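Local coordinates for beta-porphyranase (Bacteroides plebeius, PDB 4AWD), which hydrolyses the sulfated red-algal polysaccharide porphyran at the beta-1,4 linkages between D-galactose and L-galactose-6-sulfate, releasing mostly disaccharides, at residues L31-I36 and W313-Y317; E52-D56 and A66-A70; E57-L63 and V91-L96. All coordinates share one frame; numbering follows the deposited sequence.

Contact 1: L31-I36 and W313-Y317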
loop_
_atom_site.group_PDB
_atom_site.type_symbol
_atom_site.label_atom_id
_atom_site.label_comp_id
_atom_site.label_asym_id
_atom_site.label_seq_id
_atom_site.Cartn_x
_atom_site.Cartn_y
_atom_site.Cartn_z
ATOM N N LEU A 31 -20.046 5.052 -8.975
ATOM C CA LEU A 31 -18.899 4.934 -9.854
ATOM C C LEU A 31 -18.239 3.573 -9.668
ATOM O O LEU A 31 -17.843 2.941 -10.647
ATOM C CB LEU A 31 -17.915 6.085 -9.630
ATOM C CG LEU A 31 -18.369 7.408 -10.262
ATOM C CD1 LEU A 31 -17.409 8.516 -9.913
ATOM C CD2 LEU A 31 -18.492 7.288 -11.773
ATOM N N ALA A 32 -18.168 3.117 -8.420
ATOM C CA ALA A 32 -17.606 1.806 -8.099
ATOM C C ALA A 32 -18.464 0.670 -8.630
ATOM O O ALA A 32 -17.927 -0.315 -9.125
ATOM C CB ALA A 32 -17.374 1.650 -6.587
ATOM N N GLU A 33 -19.787 0.800 -8.520
ATOM C CA GLU A 33 -20.707 -0.204 -9.082
ATOM C C GLU A 33 -20.514 -0.321 -10.590
ATOM O O GLU A 33 -20.401 -1.425 -11.124
ATOM C CB GLU A 33 -22.168 0.135 -8.762
ATOM C CG GLU A 33 -23.180 -0.914 -9.206
ATOM C CD GLU A 33 -23.306 -2.093 -8.242
ATOM O OE1 GLU A 33 -22.711 -2.051 -7.131
ATOM O OE2 GLU A 33 -24.020 -3.071 -8.595
ATOM N N GLU A 34 -20.458 0.826 -11.262
ATOM C CA GLU A 34 -20.226 0.887 -12.699
ATOM C C GLU A 34 -18.875 0.269 -13.092
ATOM O O GLU A 34 -18.765 -0.339 -14.155
ATOM C CB GLU A 34 -20.341 2.339 -13.178
ATOM C CG GLU A 34 -20.053 2.582 -14.669
ATOM C CD GLU A 34 -21.092 1.966 -15.628
ATOM O OE1 GLU A 34 -22.275 1.757 -15.236
ATOM O OE2 GLU A 34 -20.713 1.696 -16.794
ATOM N N HIS A 35 -17.867 0.406 -12.226
ATOM C CA HIS A 35 -16.523 -0.131 -12.483
ATOM C C HIS A 35 -16.429 -1.678 -12.499
ATOM O O HIS A 35 -15.412 -2.228 -12.921
ATOM C CB HIS A 35 -15.506 0.468 -11.492
ATOM C CG HIS A 35 -14.073 0.157 -11.819
ATOM N ND1 HIS A 35 -13.476 0.531 -13.008
ATOM C CD2 HIS A 35 -13.113 -0.481 -11.105
ATOM C CE1 HIS A 35 -12.217 0.127 -13.016
ATOM N NE2 HIS A 35 -11.973 -0.494 -11.875
ATOM N N ILE A 36 -17.483 -2.370 -12.059
ATOM C CA ILE A 36 -17.525 -3.842 -12.091
ATOM C C ILE A 36 -17.334 -4.413 -13.514
ATOM O O ILE A 36 -16.706 -5.465 -13.680
ATOM C CB ILE A 36 -18.797 -4.401 -11.374
ATOM C CG1 ILE A 36 -18.744 -4.047 -9.882
ATOM C CG2 ILE A 36 -18.940 -5.930 -11.540
ATOM C CD1 ILE A 36 -20.072 -4.231 -9.136
ATOM N N TRP A 313 -9.438 7.435 -6.823
ATOM C CA TRP A 313 -10.350 6.647 -6.020
ATOM C C TRP A 313 -9.683 5.439 -5.429
ATOM O O TRP A 313 -8.618 5.019 -5.872
ATOM C CB TRP A 313 -11.587 6.211 -6.825
ATOM C CG TRP A 313 -11.308 5.731 -8.224
ATOM C CD1 TRP A 313 -11.482 6.444 -9.386
ATOM C CD2 TRP A 313 -10.823 4.445 -8.616
ATOM N NE1 TRP A 313 -11.152 5.673 -10.469
ATOM C CE2 TRP A 313 -10.738 4.444 -10.026
ATOM C CE3 TRP A 313 -10.468 3.286 -7.917
ATOM C CZ2 TRP A 313 -10.300 3.338 -10.746
ATOM C CZ3 TRP A 313 -10.038 2.173 -8.637
ATOM C CH2 TRP A 313 -9.953 2.212 -10.034
ATOM N N VAL A 314 -10.329 4.884 -4.415
ATOM C CA VAL A 314 -9.970 3.587 -3.901
ATOM C C VAL A 314 -11.260 2.774 -3.970
ATOM O O VAL A 314 -12.309 3.242 -3.501
ATOM C CB VAL A 314 -9.408 3.735 -2.484
ATOM C CG1 VAL A 314 -9.459 2.426 -1.723
ATOM C CG2 VAL A 314 -7.964 4.282 -2.554
ATOM N N ARG A 315 -11.222 1.599 -4.594
ATOM C CA ARG A 315 -12.453 0.819 -4.735
ATOM C C ARG A 315 -12.248 -0.639 -4.356
ATOM O O ARG A 315 -11.313 -1.281 -4.821
ATOM C CB ARG A 315 -13.086 1.016 -6.135
ATOM C CG ARG A 315 -13.116 2.517 -6.553
ATOM C CD ARG A 315 -14.184 2.950 -7.542
ATOM N NE ARG A 315 -13.831 2.812 -8.947
ATOM C CZ ARG A 315 -13.978 3.745 -9.899
ATOM N NH1 ARG A 315 -14.451 4.958 -9.647
ATOM N NH2 ARG A 315 -13.636 3.447 -11.141
ATOM N N ALA A 316 -13.092 -1.141 -3.460
ATOM C CA ALA A 316 -12.991 -2.529 -3.001
ATOM C C ALA A 316 -14.258 -3.325 -3.312
ATOM O O ALA A 316 -15.371 -2.780 -3.316
ATOM C CB ALA A 316 -12.697 -2.580 -1.518
ATOM N N TYR A 317 -14.083 -4.617 -3.559
ATOM C CA TYR A 317 -15.202 -5.480 -3.879
ATOM C C TYR A 317 -15.142 -6.811 -3.135
ATOM O O TYR A 317 -14.081 -7.259 -2.703
ATOM C CB TYR A 317 -15.309 -5.697 -5.391
ATOM C CG TYR A 317 -15.376 -4.405 -6.186
ATOM C CD1 TYR A 317 -14.212 -3.696 -6.499
ATOM C CD2 TYR A 317 -16.591 -3.883 -6.610
ATOM C CE1 TYR A 317 -14.257 -2.513 -7.213
ATOM C CE2 TYR A 317 -16.643 -2.692 -7.340
ATOM C CZ TYR A 317 -15.468 -2.018 -7.632
ATOM O OH TYR A 317 -15.492 -0.846 -8.336
#
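The short N-terminal helix 30-34 of this GH16 beta-sandwich lies against one of its strands, 308-321, where Leu-31, Ala-32, His-35 and Ile-36 meet Trp-313, Arg-315 and Tyr-317. A hydrogen bond crosses the interface from Tyr-317 OH to Ala-32 O at 2.6 Å. The hydroxyl approaches well off the line of the C=O bond, tilted 23° from the carbonyl plane, while the carbonyl oxygen lies at the edge of the phenol ring. Ile-36 CG1 packs 3.6 Å from Tyr-317 CE2, and Ala-32 CB rests on Arg-315 CD, also at 3.6 Å.

Beyond this methyl the Arg-315 chain bends at chi3 (-87°) and lays its guanidinium between two partners: CZ sits 3.3 Å above the Trp-313 ring plane, over its centre, and Leu-31 O lies over the other face of the guanidinium. Arg-315 NH2 also stands above the rim of one His-35 face, 3.4 Å from His-35 CG. That imidazole receives the edge of Trp-313 as well, in an edge-to-face pair with centroids 5.1 Å apart. His-35 CG lies anti to the backbone N (chi1 -170°), which swings the imidazole toward the strand.

The polar ends are anchored by neighbours: Arg-315 NH1 forms a salt bridge with Glu-57, and His-35 NE2 is hydrogen-bonded to Glu-137 on strand 134-141. Strand 46-50 flanks the other end, its Trp-48 touching both Ile-36 and Tyr-317.

Contact 2: E52-D56 and A66-A70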
loop_
_atom_site.group_PDB
_atom_site.type_symbol
_atom_site.label_atom_id
_atom_site.label_comp_id
_atom_site.label_asym_id
_atom_site.label_seq_id
_atom_site.Cartn_x
_atom_site.Cartn_y
_atom_site.Cartn_z
ATOM N N GLU A 52 -18.292 -1.248 0.699
ATOM C CA GLU A 52 -18.371 0.194 0.959
ATOM C C GLU A 52 -17.306 0.670 1.925
ATOM O O GLU A 52 -16.855 1.813 1.857
ATOM C CB GLU A 52 -19.746 0.578 1.477
ATOM C CG GLU A 52 -20.839 0.331 0.462
ATOM C CD GLU A 52 -22.233 0.650 0.971
ATOM O OE1 GLU A 52 -22.362 1.286 2.044
ATOM O OE2 GLU A 52 -23.202 0.270 0.277
ATOM N N ASP A 53 -16.892 -0.238 2.800
ATOM C CA ASP A 53 -16.000 0.074 3.892
ATOM C C ASP A 53 -14.604 0.495 3.440
ATOM O O ASP A 53 -13.907 1.177 4.171
ATOM C CB ASP A 53 -15.944 -1.125 4.845
ATOM C CG ASP A 53 -17.252 -1.310 5.636
ATOM O OD1 ASP A 53 -18.145 -0.430 5.562
ATOM O OD2 ASP A 53 -17.384 -2.332 6.329
ATOM N N TYR A 54 -14.206 0.110 2.232
ATOM C CA TYR A 54 -12.859 0.423 1.737
ATOM C C TYR A 54 -12.932 1.072 0.357
ATOM O O TYR A 54 -12.015 0.987 -0.447
ATOM C CB TYR A 54 -11.984 -0.843 1.755
ATOM C CG TYR A 54 -12.170 -1.601 3.044
ATOM C CD1 TYR A 54 -11.567 -1.162 4.226
ATOM C CD2 TYR A 54 -13.014 -2.719 3.103
ATOM C CE1 TYR A 54 -11.771 -1.836 5.438
ATOM C CE2 TYR A 54 -13.226 -3.396 4.304
ATOM C CZ TYR A 54 -12.603 -2.952 5.463
ATOM O OH TYR A 54 -12.815 -3.633 6.644
ATOM N N THR A 55 -14.054 1.741 0.112
ATOM C CA THR A 55 -14.331 2.312 -1.184
ATOM C C THR A 55 -14.579 3.785 -0.984
ATOM O O THR A 55 -15.349 4.179 -0.084
ATOM C CB THR A 55 -15.553 1.616 -1.850
ATOM O OG1 THR A 55 -15.194 0.283 -2.236
ATOM C CG2 THR A 55 -16.003 2.366 -3.070
ATOM N N ASP A 56 -13.924 4.590 -1.818
ATOM C CA ASP A 56 -14.045 6.037 -1.760
ATOM C C ASP A 56 -13.588 6.713 -3.042
ATOM O O ASP A 56 -12.454 6.498 -3.519
ATOM C CB ASP A 56 -13.242 6.615 -0.586
ATOM C CG ASP A 56 -13.814 7.940 -0.083
ATOM O OD1 ASP A 56 -14.304 8.762 -0.901
ATOM O OD2 ASP A 56 -13.763 8.156 1.145
ATOM N N ALA A 66 -15.249 9.136 9.017
ATOM C CA ALA A 66 -15.873 7.883 9.472
ATOM C C ALA A 66 -15.161 6.649 8.899
ATOM O O ALA A 66 -15.081 5.619 9.563
ATOM C CB ALA A 66 -17.369 7.845 9.136
ATOM N N LYS A 67 -14.636 6.780 7.681
ATOM C CA LYS A 67 -14.033 5.669 6.933
ATOM C C LYS A 67 -12.492 5.609 6.986
ATOM O O LYS A 67 -11.905 4.531 6.819
ATOM C CB LYS A 67 -14.463 5.754 5.461
ATOM C CG LYS A 67 -14.267 4.466 4.659
ATOM C CD LYS A 67 -14.871 4.593 3.258
ATOM C CE LYS A 67 -16.407 4.618 3.269
ATOM N NZ LYS A 67 -16.924 4.832 1.866
ATOM N N TRP A 68 -11.849 6.762 7.182
ATOM C CA TRP A 68 -10.385 6.861 7.066
ATOM C C TRP A 68 -9.724 7.539 8.253
ATOM O O TRP A 68 -10.259 8.492 8.802
ATOM C CB TRP A 68 -9.975 7.622 5.790
ATOM C CG TRP A 68 -10.589 7.104 4.561
ATOM C CD1 TRP A 68 -11.618 7.662 3.873
ATOM C CD2 TRP A 68 -10.232 5.908 3.847
ATOM N NE1 TRP A 68 -11.919 6.901 2.770
ATOM C CE2 TRP A 68 -11.093 5.812 2.739
ATOM C CE3 TRP A 68 -9.267 4.914 4.037
ATOM C CZ2 TRP A 68 -11.027 4.756 1.825
ATOM C CZ3 TRP A 68 -9.196 3.870 3.122
ATOM C CH2 TRP A 68 -10.073 3.803 2.032
ATOM N N HIS A 69 -8.550 7.052 8.626
ATOM C CA HIS A 69 -7.645 7.803 9.499
ATOM C C HIS A 69 -6.687 8.604 8.622
ATOM O O HIS A 69 -5.907 8.002 7.867
ATOM C CB HIS A 69 -6.821 6.861 10.369
ATOM C CG HIS A 69 -7.621 6.081 11.367
ATOM N ND1 HIS A 69 -8.230 6.667 12.457
ATOM C CD2 HIS A 69 -7.852 4.752 11.477
ATOM C CE1 HIS A 69 -8.821 5.735 13.182
ATOM N NE2 HIS A 69 -8.612 4.566 12.606
ATOM N N ALA A 70 -6.740 9.935 8.719
ATOM C CA ALA A 70 -5.831 10.826 7.957
ATOM C C ALA A 70 -4.372 10.597 8.344
ATOM O O ALA A 70 -3.477 10.647 7.485
ATOM C CB ALA A 70 -6.203 12.308 8.153
HETATM O O HOH W 1 -13.010 1.801 6.785
HETATM O O HOH W 2 -16.378 7.439 1.849
#
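Lys-67 and Trp-68 reach the loop 52-56 by two kinds of polar contact, one to backbone carbonyls and one to a carboxylate. The ammonium of Lys-67 takes the carbonyls: NZ donates to Thr-55 O at 2.6 Å, nearly in line with the C=O bond (176°), and makes a weak hydrogen bond to Glu-52 O at 3.0 Å. A bend at chi3 (-71°) in an otherwise extended chain turns NZ into this loop, with Lys-67 CG passing 3.3 Å from Asp-53 O on the way.

The Trp-68 indole donates NE1-H to Asp-56 OD2 at 2.8 Å, with an N-H...O angle of 157°. The oxygen lies in the ring plane at the indole edge and is met on its anti side; the other oxygen, OD1, accepts from the backbone N of Phe-58.

Water extends both themes. One molecule donates to Asp-53 O and Lys-67 O, joining the two backbones, while a second accepts from Lys-67 NZ and donates weakly to Asp-56 OD2.

Lys-67 NZ, also hydrogen-bonded to Tyr-29 OH, thus ties together the carbonyls of an irregular loop segment. Lys-67 NZ lies 4.6 Å from Asp-56 OD2, and its charge would probably favour the ionised carboxylate that the indole and the bridging water hold in place.

Contact 3: E57-L63 and V91-L96. With CA (calcium ion), chain C.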
loop_
_atom_site.group_PDB
_atom_site.type_symbol
_atom_site.label_atom_id
_atom_site.label_comp_id
_atom_site.label_asym_id
_atom_site.label_seq_id
_atom_site.Cartn_x
_atom_site.Cartn_y
_atom_site.Cartn_z
ATOM N N GLU A 57 -14.459 7.579 -3.554
ATOM C CA GLU A 57 -14.201 8.317 -4.770
ATOM C C GLU A 57 -13.477 9.625 -4.466
ATOM O O GLU A 57 -12.934 10.266 -5.356
ATOM C CB GLU A 57 -15.516 8.583 -5.503
ATOM C CG GLU A 57 -16.275 7.331 -5.906
ATOM C CD GLU A 57 -15.499 6.431 -6.870
ATOM O OE1 GLU A 57 -14.703 6.942 -7.700
ATOM O OE2 GLU A 57 -15.703 5.198 -6.812
ATOM N N PHE A 58 -13.471 10.015 -3.200
ATOM C CA PHE A 58 -12.839 11.270 -2.762
ATOM C C PHE A 58 -13.371 12.467 -3.563
ATOM O O PHE A 58 -12.618 13.369 -3.948
ATOM C CB PHE A 58 -11.294 11.200 -2.823
ATOM C CG PHE A 58 -10.695 9.973 -2.176
ATOM C CD1 PHE A 58 -10.756 9.785 -0.794
ATOM C CD2 PHE A 58 -10.039 9.012 -2.954
ATOM C CE1 PHE A 58 -10.179 8.649 -0.197
ATOM C CE2 PHE A 58 -9.467 7.873 -2.373
ATOM C CZ PHE A 58 -9.526 7.688 -0.994
ATOM N N ASN A 59 -14.672 12.470 -3.815
ATOM C CA ASN A 59 -15.276 13.528 -4.643
ATOM C C ASN A 59 -15.993 14.590 -3.816
ATOM O O ASN A 59 -16.681 15.456 -4.365
ATOM C CB ASN A 59 -16.190 12.926 -5.728
ATOM C CG ASN A 59 -15.392 12.262 -6.866
ATOM O OD1 ASN A 59 -14.160 12.354 -6.914
ATOM N ND2 ASN A 59 -16.093 11.595 -7.780
ATOM N N GLY A 60 -15.817 14.528 -2.499
ATOM C CA GLY A 60 -16.389 15.510 -1.596
ATOM C C GLY A 60 -15.470 16.662 -1.234
ATOM O O GLY A 60 -14.467 16.934 -1.915
ATOM N N LYS A 61 -15.809 17.334 -0.141
ATOM C CA LYS A 61 -15.091 18.531 0.292
ATOM C C LYS A 61 -14.003 18.219 1.330
ATOM O O LYS A 61 -13.181 19.083 1.653
ATOM C CB LYS A 61 -16.079 19.572 0.842
ATOM C CG LYS A 61 -17.477 19.557 0.181
ATOM C CD LYS A 61 -18.430 20.634 0.757
ATOM C CE LYS A 61 -18.926 20.295 2.178
ATOM N NZ LYS A 61 -19.988 19.229 2.212
ATOM N N ARG A 62 -13.999 16.981 1.835
ATOM C CA ARG A 62 -13.031 16.535 2.849
ATOM C C ARG A 62 -12.898 15.010 2.888
ATOM O O ARG A 62 -13.734 14.278 2.345
ATOM C CB ARG A 62 -13.417 17.038 4.249
ATOM C CG ARG A 62 -14.717 16.438 4.768
ATOM C CD ARG A 62 -15.068 16.868 6.203
ATOM N NE ARG A 62 -15.594 18.235 6.294
ATOM C CZ ARG A 62 -16.801 18.628 5.873
ATOM N NH1 ARG A 62 -17.643 17.771 5.291
ATOM N NH2 ARG A 62 -17.165 19.901 6.017
ATOM N N LEU A 63 -11.838 14.545 3.538
ATOM C CA LEU A 63 -11.682 13.130 3.823
ATOM C C LEU A 63 -12.803 12.686 4.765
ATOM O O LEU A 63 -13.155 13.392 5.725
ATOM C CB LEU A 63 -10.289 12.837 4.420
ATOM C CG LEU A 63 -9.916 11.373 4.714
ATOM C CD1 LEU A 63 -9.520 10.631 3.477
ATOM C CD2 LEU A 63 -8.793 11.293 5.739
ATOM N N VAL A 91 -8.394 16.149 0.526
ATOM C CA VAL A 91 -9.250 15.706 -0.564
ATOM C C VAL A 91 -9.682 16.964 -1.306
ATOM O O VAL A 91 -10.319 17.844 -0.732
ATOM C CB VAL A 91 -10.512 14.965 -0.042
ATOM C CG1 VAL A 91 -11.537 14.783 -1.168
ATOM C CG2 VAL A 91 -10.142 13.628 0.575
ATOM N N LYS A 92 -9.332 17.061 -2.575
ATOM C CA LYS A 92 -9.640 18.245 -3.329
ATOM C C LYS A 92 -9.763 17.879 -4.798
ATOM O O LYS A 92 -8.967 17.093 -5.300
ATOM C CB LYS A 92 -8.542 19.296 -3.101
ATOM C CG LYS A 92 -8.729 20.611 -3.859
ATOM C CD LYS A 92 -9.469 21.664 -3.047
ATOM C CE LYS A 92 -9.443 23.032 -3.778
ATOM N NZ LYS A 92 -8.052 23.532 -4.072
ATOM N N LYS A 93 -10.779 18.433 -5.466
ATOM C CA LYS A 93 -11.009 18.249 -6.911
ATOM C C LYS A 93 -10.986 16.793 -7.375
ATOM O O LYS A 93 -10.365 16.473 -8.389
ATOM C CB LYS A 93 -9.990 19.046 -7.735
ATOM C CG LYS A 93 -9.947 20.539 -7.459
ATOM C CD LYS A 93 -8.666 21.118 -8.057
ATOM C CE LYS A 93 -8.643 22.641 -8.009
ATOM N NZ LYS A 93 -7.335 23.183 -8.494
ATOM N N GLY A 94 -11.654 15.910 -6.635
ATOM C CA GLY A 94 -11.818 14.523 -7.084
ATOM C C GLY A 94 -10.726 13.545 -6.662
ATOM O O GLY A 94 -10.803 12.356 -6.999
ATOM N N CYS A 95 -9.726 14.032 -5.923
ATOM C CA CYS A 95 -8.588 13.200 -5.516
ATOM C C CYS A 95 -8.258 13.271 -4.041
ATOM O O CYS A 95 -8.322 14.340 -3.421
ATOM C CB CYS A 95 -7.330 13.579 -6.292
ATOM S SG CYS A 95 -7.330 13.084 -8.010
ATOM N N LEU A 96 -7.908 12.120 -3.482
ATOM C CA LEU A 96 -7.159 12.091 -2.251
ATOM C C LEU A 96 -5.756 12.579 -2.606
ATOM O O LEU A 96 -5.142 12.100 -3.562
ATOM C CB LEU A 96 -7.099 10.669 -1.679
ATOM C CG LEU A 96 -6.163 10.468 -0.476
ATOM C CD1 LEU A 96 -6.686 11.201 0.779
ATOM C CD2 LEU A 96 -5.952 8.992 -0.197
HETATM CA CA CA C . -12.351 10.943 -7.620
HETATM O O HOH W 3 -13.949 9.445 -8.513
HETATM O O HOH W 4 -12.785 16.083 -4.356
#
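The loop 57-63 runs beside the type I' turn Lys-92 to Cys-95, which joins strands 89-92 and 95-107, and comes closest where the CA atoms of Asn-59 and Gly-94 are 4.3 Å apart. No direct hydrogen bond crosses between them. A calcium ion links them instead, held by Glu-57 O and Asn-59 OD1 at 2.4 Å each and by Gly-94 O at 2.2 Å. Asp-312 O and OD1 complete the site with a water that accepts weakly from Asn-59 ND2 and donates to Glu-57 OE1, whose carboxylate also forms a salt bridge with Arg-315. A second water donates to Phe-58 O and Gly-60 O and accepts from Gly-94 N.

Away from the metal, Leu-96 CB makes a CH-pi contact over the centre of the Phe-58 ring, 3.5 Å from its centroid and 8° off the normal. Val-91 turns both methyls to the loop: CG1, anti to the backbone N (chi1 168°), is directed to Phe-58 O at 3.3 Å, leaving CG2 against Leu-63 CB at 3.9 Å. The CD1 methyls of Leu-63 and Leu-96 meet at 4.0 Å.

Every protein ligand is an oxygen, as suits calcium. The ion brings together carbonyl and amide oxygens that would probably repel one another without it, so the polar side depends on metal and water, the other on apolar packing.

The three contacts gather around strand 308-321 on one side of the chain's centre. Contacts 1 and 3 are joined by the salt bridge from Arg-315 NH1 to Glu-57 OE1 (2.8 Å); since Glu-57 also gives its carbonyl to calcium, the N-terminal helix is connected to the metal site, and Trp-313 lies about 5 Å from the ion by its side chain. Contact 2 joins the same strand through Val-314 O and Asp-56 N, 2.7 Å apart, a probable hydrogen bond. Contacts 2 and 3 share an apolar seam, with Trp-68 CD1 3.7 Å from Leu-63 CD1. All three lie away from the predicted catalytic glutamates, Glu-176 and Glu-181.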